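Local atomic coordinates of Pre-mRNA-splicing factor SAD1 (Saccharomyces cerevisiae, PDB entry 4MSX), a protein that promotes assembly of newly made U4 snRNA into the U4/U6 snRNP, is required for pre-mRNA splicing and is a catalytically inactive member of the ubiquitin-specific protease family. Residues 158-161 with 162-165; 209-212 with 213-217; 274-277 with 278-281; 285-288 with 289-293. All blocks are in the same frame, centred on the assembly; numbering follows the deposited sequence.

Contact 1 (158-161 with 162-165)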
ATOM      1  N   THR A 158      -4.510 -12.028 -11.973  1.00 27.84           N
ATOM      2  CA  THR A 158      -4.997 -11.450 -13.223  1.00 30.47           C
ATOM      3  C   THR A 158      -6.466 -11.092 -13.041  1.00 33.22           C
ATOM      4  O   THR A 158      -7.175 -11.690 -12.223  1.00 33.37           O
ATOM      5  CB  THR A 158      -4.870 -12.436 -14.423  1.00 45.38           C
ATOM      6  OG1 THR A 158      -5.370 -13.719 -14.029  1.00 41.60           O
ATOM      7  CG2 THR A 158      -3.405 -12.566 -14.877  1.00 37.83           C
ATOM      8  N   TYR A 159      -6.931 -10.070 -13.759  1.00 30.39           N
ATOM      9  CA  TYR A 159      -8.269  -9.561 -13.505  1.00 30.03           C
ATOM     10  C   TYR A 159      -8.855  -9.120 -14.859  1.00 31.82           C
ATOM     11  O   TYR A 159      -8.096  -8.754 -15.744  1.00 32.57           O
ATOM     12  CB  TYR A 159      -8.211  -8.290 -12.606  1.00 31.53           C
ATOM     13  CG  TYR A 159      -7.578  -8.571 -11.239  1.00 29.91           C
ATOM     14  CD1 TYR A 159      -8.357  -9.046 -10.192  1.00 30.91           C
ATOM     15  CD2 TYR A 159      -6.204  -8.404 -11.031  1.00 27.20           C
ATOM     16  CE1 TYR A 159      -7.803  -9.341  -8.959  1.00 37.26           C
ATOM     17  CE2 TYR A 159      -5.637  -8.665  -9.758  1.00 26.79           C
ATOM     18  CZ  TYR A 159      -6.452  -9.147  -8.745  1.00 28.93           C
ATOM     19  OH  TYR A 159      -5.993  -9.447  -7.497  1.00 28.77           O
ATOM     20  N   CYS A 160     -10.174  -9.143 -14.998  0.53 37.88           N
ATOM     21  CA  CYS A 160     -10.832  -8.514 -16.141  0.53 41.07           C
ATOM     22  C   CYS A 160     -11.744  -7.457 -15.545  0.53 34.14           C
ATOM     23  O   CYS A 160     -12.078  -7.532 -14.359  0.53 34.86           O
ATOM     24  CB  CYS A 160     -11.670  -9.542 -16.926  0.53 36.09           C
ATOM     25  SG  CYS A 160     -12.988 -10.166 -15.912  0.53 29.58           S
ATOM     26  N   PRO A 161     -12.190  -6.469 -16.354  1.00 38.06           N
ATOM     27  CA  PRO A 161     -13.060  -5.433 -15.789  1.00 34.09           C
ATOM     28  C   PRO A 161     -14.250  -5.919 -14.979  1.00 37.31           C
ATOM     29  O   PRO A 161     -14.570  -5.355 -13.923  1.00 34.35           O
ATOM     30  CB  PRO A 161     -13.500  -4.638 -17.027  1.00 40.88           C
ATOM     31  CG  PRO A 161     -12.297  -4.676 -17.880  1.00 37.55           C
ATOM     32  CD  PRO A 161     -11.748  -6.107 -17.711  1.00 41.55           C
ATOM     33  N   LYS A 162     -14.920  -6.974 -15.410  1.00 37.34           N
ATOM     34  CA  LYS A 162     -16.096  -7.387 -14.628  1.00 36.94           C
ATOM     35  C   LYS A 162     -15.770  -7.953 -13.221  1.00 33.80           C
ATOM     36  O   LYS A 162     -16.588  -7.889 -12.330  1.00 38.91           O
ATOM     37  CB  LYS A 162     -16.949  -8.430 -15.393  1.00 46.42           C
ATOM     38  CG  LYS A 162     -18.269  -8.740 -14.620  1.00 55.90           C
ATOM     39  CD  LYS A 162     -19.397  -9.274 -15.508  1.00 78.01           C
ATOM     40  CE  LYS A 162     -19.501 -10.801 -15.424  1.00 88.39           C
ATOM     41  NZ  LYS A 162     -20.682 -11.333 -16.172  1.00 97.04           N
ATOM     42  N   ASP A 163     -14.595  -8.535 -13.028  1.00 34.98           N
ATOM     43  CA  ASP A 163     -14.210  -8.955 -11.675  1.00 39.82           C
ATOM     44  C   ASP A 163     -14.278  -7.760 -10.726  1.00 33.19           C
ATOM     45  O   ASP A 163     -14.737  -7.893  -9.574  1.00 39.24           O
ATOM     46  CB  ASP A 163     -12.765  -9.499 -11.641  1.00 39.75           C
ATOM     47  CG  ASP A 163     -12.552 -10.687 -12.526  1.00 44.85           C
ATOM     48  OD1 ASP A 163     -13.485 -11.518 -12.673  1.00 44.64           O
ATOM     49  OD2 ASP A 163     -11.444 -10.779 -13.105  1.00 42.14           O
ATOM     50  N   LEU A 164     -13.817  -6.585 -11.178  1.00 34.14           N
ATOM     51  CA  LEU A 164     -13.740  -5.409 -10.279  1.00 35.25           C
ATOM     52  C   LEU A 164     -15.123  -4.956  -9.792  1.00 45.52           C
ATOM     53  O   LEU A 164     -15.281  -4.395  -8.687  1.00 37.83           O
ATOM     54  CB  LEU A 164     -12.957  -4.254 -10.926  1.00 34.88           C
ATOM     55  CG  LEU A 164     -11.617  -4.645 -11.592  1.00 44.40           C
ATOM     56  CD1 LEU A 164     -10.759  -3.450 -11.922  1.00 40.48           C
ATOM     57  CD2 LEU A 164     -10.799  -5.587 -10.740  1.00 40.73           C
ATOM     58  N   GLU A 165     -16.162  -5.261 -10.563  1.00 39.48           N
ATOM     59  CA  GLU A 165     -17.497  -4.824 -10.154  1.00 41.51           C
ATOM     60  C   GLU A 165     -17.963  -5.488  -8.879  1.00 39.82           C
ATOM     61  O   GLU A 165     -18.758  -4.913  -8.145  1.00 43.42           O
ATOM     62  CB  GLU A 165     -18.511  -5.073 -11.279  1.00 42.17           C
ATOM     63  CG  GLU A 165     -18.119  -4.398 -12.572  1.00 40.15           C
ATOM     64  CD  GLU A 165     -19.137  -4.693 -13.699  1.00 65.57           C
ATOM     65  OE1 GLU A 165     -20.217  -5.249 -13.390  1.00 55.26           O
ATOM     66  OE2 GLU A 165     -18.860  -4.392 -14.884  1.00 56.96           O
TER
HETATM   67  O   HOH W   1      -9.714 -12.489 -11.485  1.00 48.40           O

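Contact 2 (209-212 with 213-217)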
ATOM      1  N   ARG A 209      -5.793   2.044  -8.673  1.00 23.70           N
ATOM      2  CA  ARG A 209      -5.885   0.605  -8.460  1.00 27.71           C
ATOM      3  C   ARG A 209      -6.286  -0.071  -9.773  1.00 35.74           C
ATOM      4  O   ARG A 209      -5.645  -1.056 -10.236  1.00 25.24           O
ATOM      5  CB  ARG A 209      -6.957   0.264  -7.434  1.00 27.09           C
ATOM      6  CG  ARG A 209      -7.143  -1.262  -7.247  1.00 26.23           C
ATOM      7  CD  ARG A 209      -8.440  -1.541  -6.516  1.00 27.63           C
ATOM      8  NE  ARG A 209      -9.571  -1.333  -7.468  1.00 30.60           N
ATOM      9  CZ  ARG A 209     -10.840  -1.586  -7.171  1.00 39.30           C
ATOM     10  NH1 ARG A 209     -11.138  -2.053  -5.969  1.00 34.41           N
ATOM     11  NH2 ARG A 209     -11.821  -1.368  -8.074  1.00 34.51           N
ATOM     12  N   ASP A 210      -7.346   0.455 -10.391  1.00 27.55           N
ATOM     13  CA  ASP A 210      -7.859  -0.212 -11.622  1.00 31.60           C
ATOM     14  C   ASP A 210      -6.796  -0.281 -12.707  1.00 30.42           C
ATOM     15  O   ASP A 210      -6.639  -1.301 -13.413  1.00 31.82           O
ATOM     16  CB  ASP A 210      -9.112   0.497 -12.155  1.00 31.22           C
ATOM     17  CG  ASP A 210     -10.334   0.201 -11.315  1.00 39.14           C
ATOM     18  OD1 ASP A 210     -10.162  -0.445 -10.249  1.00 32.60           O
ATOM     19  OD2 ASP A 210     -11.474   0.613 -11.708  1.00 40.96           O
ATOM     20  N   HIS A 211      -6.030   0.798 -12.847  1.00 26.12           N
ATOM     21  CA  HIS A 211      -4.986   0.811 -13.861  1.00 28.89           C
ATOM     22  C   HIS A 211      -3.939  -0.287 -13.575  1.00 36.20           C
ATOM     23  O   HIS A 211      -3.444  -0.979 -14.509  1.00 26.05           O
ATOM     24  CB  HIS A 211      -4.291   2.169 -13.921  1.00 29.73           C
ATOM     25  CG  HIS A 211      -3.356   2.304 -15.081  1.00 31.83           C
ATOM     26  ND1 HIS A 211      -3.802   2.621 -16.353  1.00 39.94           N
ATOM     27  CD2 HIS A 211      -2.013   2.155 -15.177  1.00 40.95           C
ATOM     28  CE1 HIS A 211      -2.769   2.640 -17.181  1.00 40.81           C
ATOM     29  NE2 HIS A 211      -1.675   2.355 -16.494  1.00 48.67           N
ATOM     30  N   PHE A 212      -3.562  -0.432 -12.296  1.00 31.62           N
ATOM     31  CA  PHE A 212      -2.555  -1.471 -11.945  1.00 27.60           C
ATOM     32  C   PHE A 212      -3.113  -2.890 -12.144  1.00 28.46           C
ATOM     33  O   PHE A 212      -2.372  -3.808 -12.544  1.00 28.55           O
ATOM     34  CB  PHE A 212      -2.147  -1.356 -10.457  1.00 25.80           C
ATOM     35  CG  PHE A 212      -1.037  -0.356 -10.194  1.00 26.99           C
ATOM     36  CD1 PHE A 212       0.185  -0.485 -10.808  1.00 32.02           C
ATOM     37  CD2 PHE A 212      -1.236   0.694  -9.313  1.00 29.75           C
ATOM     38  CE1 PHE A 212       1.237   0.409 -10.520  1.00 34.20           C
ATOM     39  CE2 PHE A 212      -0.191   1.621  -9.028  1.00 30.15           C
ATOM     40  CZ  PHE A 212       1.029   1.473  -9.640  1.00 31.25           C
ATOM     41  N   LEU A 213      -4.382  -3.097 -11.767  1.00 26.07           N
ATOM     42  CA  LEU A 213      -4.951  -4.462 -11.814  1.00 26.75           C
ATOM     43  C   LEU A 213      -5.158  -4.937 -13.261  1.00 33.73           C
ATOM     44  O   LEU A 213      -5.005  -6.109 -13.529  1.00 28.08           O
ATOM     45  CB  LEU A 213      -6.298  -4.562 -11.123  1.00 24.25           C
ATOM     46  CG  LEU A 213      -6.315  -4.193  -9.635  1.00 27.80           C
ATOM     47  CD1 LEU A 213      -7.677  -4.467  -8.993  1.00 26.86           C
ATOM     48  CD2 LEU A 213      -5.178  -4.985  -8.891  1.00 26.41           C
ATOM     49  N   LEU A 214      -5.502  -4.030 -14.175  1.00 30.80           N
ATOM     50  CA  LEU A 214      -5.955  -4.458 -15.539  1.00 33.31           C
ATOM     51  C   LEU A 214      -4.875  -4.358 -16.596  1.00 36.34           C
ATOM     52  O   LEU A 214      -5.082  -4.789 -17.735  1.00 38.41           O
ATOM     53  CB  LEU A 214      -7.188  -3.636 -16.003  1.00 30.61           C
ATOM     54  CG  LEU A 214      -8.406  -3.839 -15.110  1.00 34.27           C
ATOM     55  CD1 LEU A 214      -9.573  -2.835 -15.418  1.00 38.30           C
ATOM     56  CD2 LEU A 214      -8.916  -5.245 -15.255  1.00 30.87           C
ATOM     57  N   ASN A 215      -3.741  -3.756 -16.260  1.00 28.65           N
ATOM     58  CA  ASN A 215      -2.645  -3.659 -17.213  1.00 33.32           C
ATOM     59  C   ASN A 215      -1.416  -4.443 -16.807  1.00 37.68           C
ATOM     60  O   ASN A 215      -1.307  -4.860 -15.675  1.00 35.54           O
ATOM     61  CB  ASN A 215      -2.311  -2.210 -17.423  1.00 34.45           C
ATOM     62  CG  ASN A 215      -3.500  -1.465 -18.005  1.00 40.82           C
ATOM     63  OD1 ASN A 215      -3.705  -1.477 -19.216  1.00 42.23           O
ATOM     64  ND2 ASN A 215      -4.335  -0.915 -17.141  1.00 34.60           N
ATOM     65  N   HIS A 216      -0.509  -4.649 -17.748  1.00 33.91           N
ATOM     66  CA  HIS A 216       0.727  -5.356 -17.460  1.00 37.40           C
ATOM     67  C   HIS A 216       1.840  -4.365 -17.643  1.00 38.83           C
ATOM     68  O   HIS A 216       1.719  -3.431 -18.417  1.00 43.55           O
ATOM     69  CB  HIS A 216       0.845  -6.586 -18.374  1.00 35.62           C
ATOM     70  CG  HIS A 216      -0.363  -7.457 -18.277  1.00 44.64           C
ATOM     71  ND1 HIS A 216      -0.611  -8.256 -17.180  1.00 40.06           N
ATOM     72  CD2 HIS A 216      -1.447  -7.584 -19.085  1.00 45.03           C
ATOM     73  CE1 HIS A 216      -1.774  -8.869 -17.334  1.00 43.64           C
ATOM     74  NE2 HIS A 216      -2.301  -8.483 -18.485  1.00 46.66           N
ATOM     75  N   PHE A 217       2.926  -4.547 -16.928  1.00 36.89           N
ATOM     76  CA  PHE A 217       3.890  -3.466 -16.846  1.00 47.16           C
ATOM     77  C   PHE A 217       5.309  -3.977 -17.154  1.00 53.73           C
ATOM     78  O   PHE A 217       6.284  -3.512 -16.576  1.00 54.34           O
ATOM     79  CB  PHE A 217       3.789  -2.780 -15.446  1.00 38.88           C
ATOM     80  CG  PHE A 217       2.501  -2.054 -15.224  1.00 34.41           C
ATOM     81  CD1 PHE A 217       1.408  -2.711 -14.725  1.00 32.89           C
ATOM     82  CD2 PHE A 217       2.380  -0.705 -15.534  1.00 41.09           C
ATOM     83  CE1 PHE A 217       0.188  -2.043 -14.527  1.00 33.32           C
ATOM     84  CE2 PHE A 217       1.195  -0.020 -15.348  1.00 33.49           C
ATOM     85  CZ  PHE A 217       0.075  -0.684 -14.852  1.00 36.57           C
TER

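Contact 3 (274-277 with 278-281)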
ATOM      1  N   PHE A 274       4.915   8.442  -4.712  1.00 24.63           N
ATOM      2  CA  PHE A 274       4.232   9.188  -5.813  1.00 25.86           C
ATOM      3  C   PHE A 274       5.230   9.797  -6.796  1.00 30.77           C
ATOM      4  O   PHE A 274       5.030   9.741  -8.024  1.00 29.97           O
ATOM      5  CB  PHE A 274       3.396  10.349  -5.290  1.00 23.69           C
ATOM      6  CG  PHE A 274       2.020   9.948  -4.847  1.00 29.79           C
ATOM      7  CD1 PHE A 274       1.729   8.641  -4.518  1.00 35.85           C
ATOM      8  CD2 PHE A 274       1.005  10.881  -4.784  1.00 45.96           C
ATOM      9  CE1 PHE A 274       0.434   8.267  -4.118  1.00 42.46           C
ATOM     10  CE2 PHE A 274      -0.283  10.522  -4.381  1.00 38.54           C
ATOM     11  CZ  PHE A 274      -0.561   9.224  -4.049  1.00 37.14           C
ATOM     12  N   ASN A 275       6.322  10.374  -6.282  1.00 30.31           N
ATOM     13  CA  ASN A 275       7.295  10.953  -7.187  1.00 31.62           C
ATOM     14  C   ASN A 275       8.002   9.876  -8.013  1.00 28.37           C
ATOM     15  O   ASN A 275       8.347  10.096  -9.185  1.00 32.34           O
ATOM     16  CB  ASN A 275       8.295  11.875  -6.461  1.00 31.43           C
ATOM     17  CG  ASN A 275       7.607  13.174  -5.908  1.00 46.06           C
ATOM     18  OD1 ASN A 275       6.667  13.726  -6.517  1.00 39.65           O
ATOM     19  ND2 ASN A 275       8.057  13.631  -4.742  1.00 43.31           N
ATOM     20  N   LYS A 276       8.233   8.712  -7.422  1.00 26.29           N
ATOM     21  CA  LYS A 276       8.970   7.675  -8.141  1.00 26.76           C
ATOM     22  C   LYS A 276       8.045   7.082  -9.250  1.00 31.12           C
ATOM     23  O   LYS A 276       8.494   6.689 -10.340  1.00 29.80           O
ATOM     24  CB  LYS A 276       9.437   6.592  -7.186  1.00 26.25           C
ATOM     25  CG  LYS A 276      10.196   5.431  -7.845  1.00 30.88           C
ATOM     26  CD  LYS A 276      11.558   5.947  -8.284  1.00 38.78           C
ATOM     27  CE  LYS A 276      12.291   4.890  -9.034  1.00 53.58           C
ATOM     28  NZ  LYS A 276      13.709   5.241  -9.252  1.00 53.13           N
ATOM     29  N   ILE A 277       6.773   6.967  -8.937  1.00 26.97           N
ATOM     30  CA  ILE A 277       5.787   6.459  -9.918  1.00 28.88           C
ATOM     31  C   ILE A 277       5.748   7.418 -11.102  1.00 28.39           C
ATOM     32  O   ILE A 277       5.834   6.982 -12.275  1.00 36.44           O
ATOM     33  CB  ILE A 277       4.372   6.323  -9.332  1.00 26.39           C
ATOM     34  CG1 ILE A 277       4.351   5.179  -8.327  1.00 25.94           C
ATOM     35  CG2 ILE A 277       3.311   6.073 -10.490  1.00 25.49           C
ATOM     36  CD1 ILE A 277       3.116   5.178  -7.433  1.00 26.16           C
ATOM     37  N   CYS A 278       5.680   8.705 -10.806  1.00 28.35           N
ATOM     38  CA  CYS A 278       5.594   9.736 -11.848  1.00 31.62           C
ATOM     39  C   CYS A 278       6.827   9.797 -12.759  1.00 46.49           C
ATOM     40  O   CYS A 278       6.707  10.091 -13.952  1.00 37.17           O
ATOM     41  CB  CYS A 278       5.357  11.104 -11.236  1.00 32.80           C
ATOM     42  SG  CYS A 278       3.652  11.317 -10.604  1.00 31.67           S
ATOM     43  N   SER A 279       8.009   9.532 -12.204  1.00 33.04           N
ATOM     44  CA  SER A 279       9.222   9.606 -12.990  1.00 38.56           C
ATOM     45  C   SER A 279       9.434   8.292 -13.735  1.00 37.67           C
ATOM     46  O   SER A 279      10.303   8.179 -14.622  1.00 44.66           O
ATOM     47  CB  SER A 279      10.404   9.921 -12.048  1.00 36.90           C
ATOM     48  OG  SER A 279      10.721   8.750 -11.327  1.00 46.38           O
ATOM     49  N   SER A 280       8.654   7.275 -13.389  1.00 35.09           N
ATOM     50  CA  SER A 280       8.829   5.946 -13.986  1.00 34.13           C
ATOM     51  C   SER A 280       7.756   5.539 -15.038  1.00 36.97           C
ATOM     52  O   SER A 280       7.996   4.632 -15.811  1.00 34.35           O
ATOM     53  CB  SER A 280       8.804   4.880 -12.900  1.00 32.46           C
ATOM     54  OG  SER A 280       9.847   5.146 -11.977  1.00 40.24           O
ATOM     55  N   SER A 281       6.585   6.163 -15.010  1.00 33.59           N
ATOM     56  CA  SER A 281       5.440   5.725 -15.835  1.00 37.87           C
ATOM     57  C   SER A 281       4.677   6.934 -16.297  1.00 42.09           C
ATOM     58  O   SER A 281       4.085   7.654 -15.477  1.00 35.32           O
ATOM     59  CB  SER A 281       4.494   4.811 -15.052  1.00 37.93           C
ATOM     60  OG  SER A 281       3.233   4.609 -15.780  1.00 33.44           O
TER
HETATM   61  O   HOH W   2      12.757   6.887 -11.842  1.00 57.33           O

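Contact 4 (285-288 with 289-293)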
ATOM      1  N   LYS A 285       1.716   8.617 -14.160  1.00 28.80           N
ATOM      2  CA  LYS A 285       1.915  10.019 -13.884  1.00 30.19           C
ATOM      3  C   LYS A 285       0.678  10.829 -14.253  1.00 35.91           C
ATOM      4  O   LYS A 285       0.216  11.692 -13.486  1.00 29.97           O
ATOM      5  CB  LYS A 285       3.120  10.539 -14.657  1.00 32.64           C
ATOM      6  CG  LYS A 285       3.359  12.048 -14.489  1.00 37.43           C
ATOM      7  CD  LYS A 285       4.492  12.447 -15.414  1.00 46.02           C
ATOM      8  CE  LYS A 285       4.824  13.925 -15.356  1.00 60.72           C
ATOM      9  NZ  LYS A 285       5.978  14.230 -16.265  1.00 70.36           N
ATOM     10  N   SER A 286       0.123  10.565 -15.444  1.00 29.33           N
ATOM     11  CA  SER A 286      -1.059  11.324 -15.844  1.00 31.37           C
ATOM     12  C   SER A 286      -2.247  11.004 -14.940  1.00 26.91           C
ATOM     13  O   SER A 286      -3.025  11.879 -14.620  1.00 30.25           O
ATOM     14  CB  SER A 286      -1.377  11.022 -17.344  1.00 35.54           C
ATOM     15  OG  SER A 286      -1.836   9.675 -17.465  1.00 41.24           O
ATOM     16  N   ILE A 287      -2.405   9.759 -14.482  1.00 28.90           N
ATOM     17  CA  ILE A 287      -3.557   9.451 -13.609  1.00 26.79           C
ATOM     18  C   ILE A 287      -3.389  10.106 -12.202  1.00 29.11           C
ATOM     19  O   ILE A 287      -4.330  10.678 -11.645  1.00 28.64           O
ATOM     20  CB  ILE A 287      -3.686   7.942 -13.408  1.00 30.97           C
ATOM     21  CG1 ILE A 287      -4.101   7.276 -14.754  1.00 30.74           C
ATOM     22  CG2 ILE A 287      -4.746   7.639 -12.311  1.00 28.14           C
ATOM     23  CD1 ILE A 287      -3.872   5.746 -14.790  1.00 32.78           C
ATOM     24  N   LEU A 288      -2.185   9.996 -11.626  1.00 26.24           N
ATOM     25  CA  LEU A 288      -1.953  10.649 -10.305  1.00 29.64           C
ATOM     26  C   LEU A 288      -2.070  12.148 -10.409  1.00 28.12           C
ATOM     27  O   LEU A 288      -2.712  12.789  -9.583  1.00 28.59           O
ATOM     28  CB  LEU A 288      -0.539  10.294  -9.764  1.00 27.64           C
ATOM     29  CG  LEU A 288      -0.349   8.824  -9.392  1.00 32.75           C
ATOM     30  CD1 LEU A 288       1.133   8.586  -8.977  1.00 30.81           C
ATOM     31  CD2 LEU A 288      -1.249   8.514  -8.210  1.00 31.72           C
ATOM     32  N   ASN A 289      -1.460  12.741 -11.426  1.00 29.73           N
ATOM     33  CA  ASN A 289      -1.658  14.189 -11.601  1.00 31.80           C
ATOM     34  C   ASN A 289      -3.120  14.590 -11.719  1.00 37.59           C
ATOM     35  O   ASN A 289      -3.555  15.564 -11.105  1.00 37.74           O
ATOM     36  CB  ASN A 289      -0.795  14.740 -12.753  1.00 34.35           C
ATOM     37  CG  ASN A 289       0.646  14.990 -12.311  1.00 41.46           C
ATOM     38  OD1 ASN A 289       0.954  16.052 -11.799  1.00 56.66           O
ATOM     39  ND2 ASN A 289       1.506  13.993 -12.445  1.00 45.40           N
ATOM     40  N   HIS A 290      -3.927  13.825 -12.436  1.00 31.39           N
ATOM     41  CA  HIS A 290      -5.297  14.227 -12.571  1.00 31.54           C
ATOM     42  C   HIS A 290      -6.088  13.957 -11.306  1.00 34.35           C
ATOM     43  O   HIS A 290      -6.926  14.760 -10.880  1.00 30.77           O
ATOM     44  CB  HIS A 290      -6.008  13.471 -13.729  1.00 29.42           C
ATOM     45  CG  HIS A 290      -7.474  13.735 -13.746  1.00 31.52           C
ATOM     46  ND1 HIS A 290      -8.002  14.941 -14.157  1.00 35.98           N
ATOM     47  CD2 HIS A 290      -8.518  12.994 -13.318  1.00 32.87           C
ATOM     48  CE1 HIS A 290      -9.316  14.915 -14.012  1.00 35.42           C
ATOM     49  NE2 HIS A 290      -9.652  13.745 -13.505  1.00 32.87           N
ATOM     50  N   SER A 291      -5.841  12.811 -10.680  1.00 28.57           N
ATOM     51  CA  SER A 291      -6.739  12.404  -9.613  1.00 27.31           C
ATOM     52  C   SER A 291      -6.351  12.895  -8.196  1.00 28.73           C
ATOM     53  O   SER A 291      -7.215  12.980  -7.322  1.00 29.24           O
ATOM     54  CB  SER A 291      -6.818  10.878  -9.567  1.00 39.26           C
ATOM     55  OG  SER A 291      -7.392  10.396 -10.771  1.00 46.06           O
ATOM     56  N   CYS A 292      -5.058  13.143  -7.979  1.00 27.15           N
ATOM     57  CA  CYS A 292      -4.529  13.321  -6.610  1.00 31.71           C
ATOM     58  C   CYS A 292      -3.897  14.685  -6.371  1.00 36.27           C
ATOM     59  O   CYS A 292      -3.612  15.064  -5.214  1.00 37.51           O
ATOM     60  CB  CYS A 292      -3.458  12.223  -6.322  1.00 26.32           C
ATOM     61  SG  CYS A 292      -4.224  10.621  -6.320  1.00 36.49           S
ATOM     62  N   LYS A 293      -3.610  15.414  -7.436  1.00 29.46           N
ATOM     63  CA  LYS A 293      -2.779  16.599  -7.279  1.00 29.97           C
ATOM     64  C   LYS A 293      -3.636  17.858  -7.113  1.00 39.01           C
ATOM     65  O   LYS A 293      -4.453  18.203  -7.966  1.00 36.70           O
ATOM     66  CB  LYS A 293      -1.792  16.736  -8.432  1.00 36.01           C
ATOM     67  CG  LYS A 293      -0.944  18.022  -8.336  1.00 40.96           C
ATOM     68  CD  LYS A 293       0.200  18.039  -9.348  1.00 44.32           C
ATOM     69  CE  LYS A 293       1.400  17.200  -8.865  1.00 53.28           C
ATOM     70  NZ  LYS A 293       2.524  17.137  -9.865  1.00 55.09           N
TER

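Contact 1 (158-161 with 162-165)
A capping box formed by C160 and D163 starts the short helix 161-165. C160 sits at the N-cap. Its backbone N donates to D163 OD2 at 2.8 Å, and the bond is nearly straight (165°). The N-H comes from above the carboxylate plane, 42° out of it. The return bond is weak: D163 N reaches C160 SG at 3.7 Å. It holds for one of two conformers of the cysteine and is doubtful. D163 N also makes a weak bond to C160 O at 3.0 Å. D163 CG stands anti to its own carbonyl carbon (chi1 -60°), and this turns the carboxylate back to the incoming chain. A water donates to D163 OD2 at 2.9 Å and to T158 O at 2.8 Å, so the same carboxylate oxygen also ties down the preceding loop. L164 CD2 meets Y159 CB at 4.2 Å. Y159 OH is hydrogen-bonded to K232 O of helix 222-234, and its side chain also touches W235, S236 and P237. L164 lies on D210, L213 and L214, so the turn packs against helix 206-214.

Contact 2 (209-212 with 213-217)
The N215 amide lies across H211, with ND2 over one face of the imidazole and offset toward its rim. The amide and ring planes are 29° apart. ND2 sits 3.7 Å from H211 ND1 and donates to H211 O at 2.8 Å. That bond is nearly straight (170°) and falls in the carbonyl plane, on a lone pair. The side chain thus holds the carbonyl at the helix end, which N215 N reaches only weakly. F217 folds back after the helix. Its edge meets H211, with CZ 3.5 Å from H211 CD2, while CE1 stands 4.0 Å from F212 CD1. The three rings form an aromatic cluster. One turn earlier, R209 CG touches L213 CD1 at 3.7 Å. The R209 chain bends at chi3 (75°), and the guanidinium grips D210 OD1 side-on with NE and NH2, at 3.0 and 2.9 Å. Replacing R209 with an alanine would probably leave the D210 carboxylate without its charged mate and L213 CD1 without the methylenes it rests on. R209 also makes a cation-pi contact with W235. F212 and F217 pack on helix 222-234, H211 on helix 282-292, and L213 and L214 on helix 161-165.

Contact 3 (274-277 with 278-281)
S280 OG donates to K276 O at 2.6 Å, tilted 21° from the carbonyl plane. The OG is anti to its own carbonyl carbon (chi1 -59°), a setting that turns it back along the helix to the oxygen four residues earlier. S279 OG lies 3.2 Å from the same K276 O, but where its proton goes is not settled. A water stands 2.8 Å from S279 OG and has weak bonds to K276 NZ and S280 OG, so it bridges the two serines and the lysine.

The main-chain bonds change character along the segment. C278 N to F274 O, at 3.0 Å, and S279 N to N275 O, at 3.1 Å, are regular alpha-helical bonds. S280 N then turns to I277 O, three residues back, at 3.0 Å, and comes from above the carbonyl plane. S281 N makes a weak bond to the same oxygen, so I277 O takes two N-H groups. This is the C-terminal end of helix 266-280. S281 is already the N-cap of helix 282-292: its OG is hydrogen-bonded to L284 N and to Q220 OE1.

The aliphatic part of K276 runs alongside the S280 hydroxyl, with CE 3.8 Å from S280 OG. The lysine chain bends at chi2 (71°), and its ammonium group forms a salt bridge with E257. I277 faces inward, against I202, L227, L284 and L288, and S280 touches F223 and I224 of helix 222-234.

Contact 4 (285-288 with 289-293)
K285 O is gripped by two nitrogens of N289. The backbone N donates at 2.9 Å and the side-chain ND2 at 2.8 Å, from opposite faces of the carbonyl plane. The ND2 donor lies well above that plane, 42° out of it, while the oxygen stays in the plane of the N289 amide. N289 CG is anti to its own carbonyl carbon (chi1 -81°), and this swings the amide back over the preceding turn. There ND2 also rests 3.4 Å from K285 CG, the two side chains crossing at a slant. The other end of the amide is held too: K293 NZ donates to OD1 at 2.7 Å, so the group is fixed at both ends. A leucine in place of N289 would probably leave K293 NZ without this acceptor and K285 O with the backbone bond alone. Two residues further along, S291 N donates to I287 O at 2.8 Å. On the buried side L288 CD2 meets C292 SG at 4.1 Å. L288 faces helix 266-280, and I287 faces helix 206-214. N289 thus adds its side-chain N-H to the ordinary backbone bond four residues back. S291 OG adds a weak bond to I287 O, the familiar fold-back of a serine hydroxyl in an alpha-helix, here in the helical part of the USP fold.

How the contacts relate
Each contact is local and closes a turn of its own. They follow one another along the chain in series, so none nests in or crosses another. Contact 1 starts helix 161-165. Contact 2 ends helix 206-214, and the two touch where C160 and Y159 O meet L214 CD2. Contact 3 ends helix 266-280 and runs almost directly into helix 282-292, which holds contact 4. These two helices pack side by side, and C278 O lies against K285 CD. Contact 4 also touches contact 2, so helix 282-292 joins helix 266-280 to helix 206-214. Contacts 1 and 3 stay apart, with nearest atoms about 17 Å away.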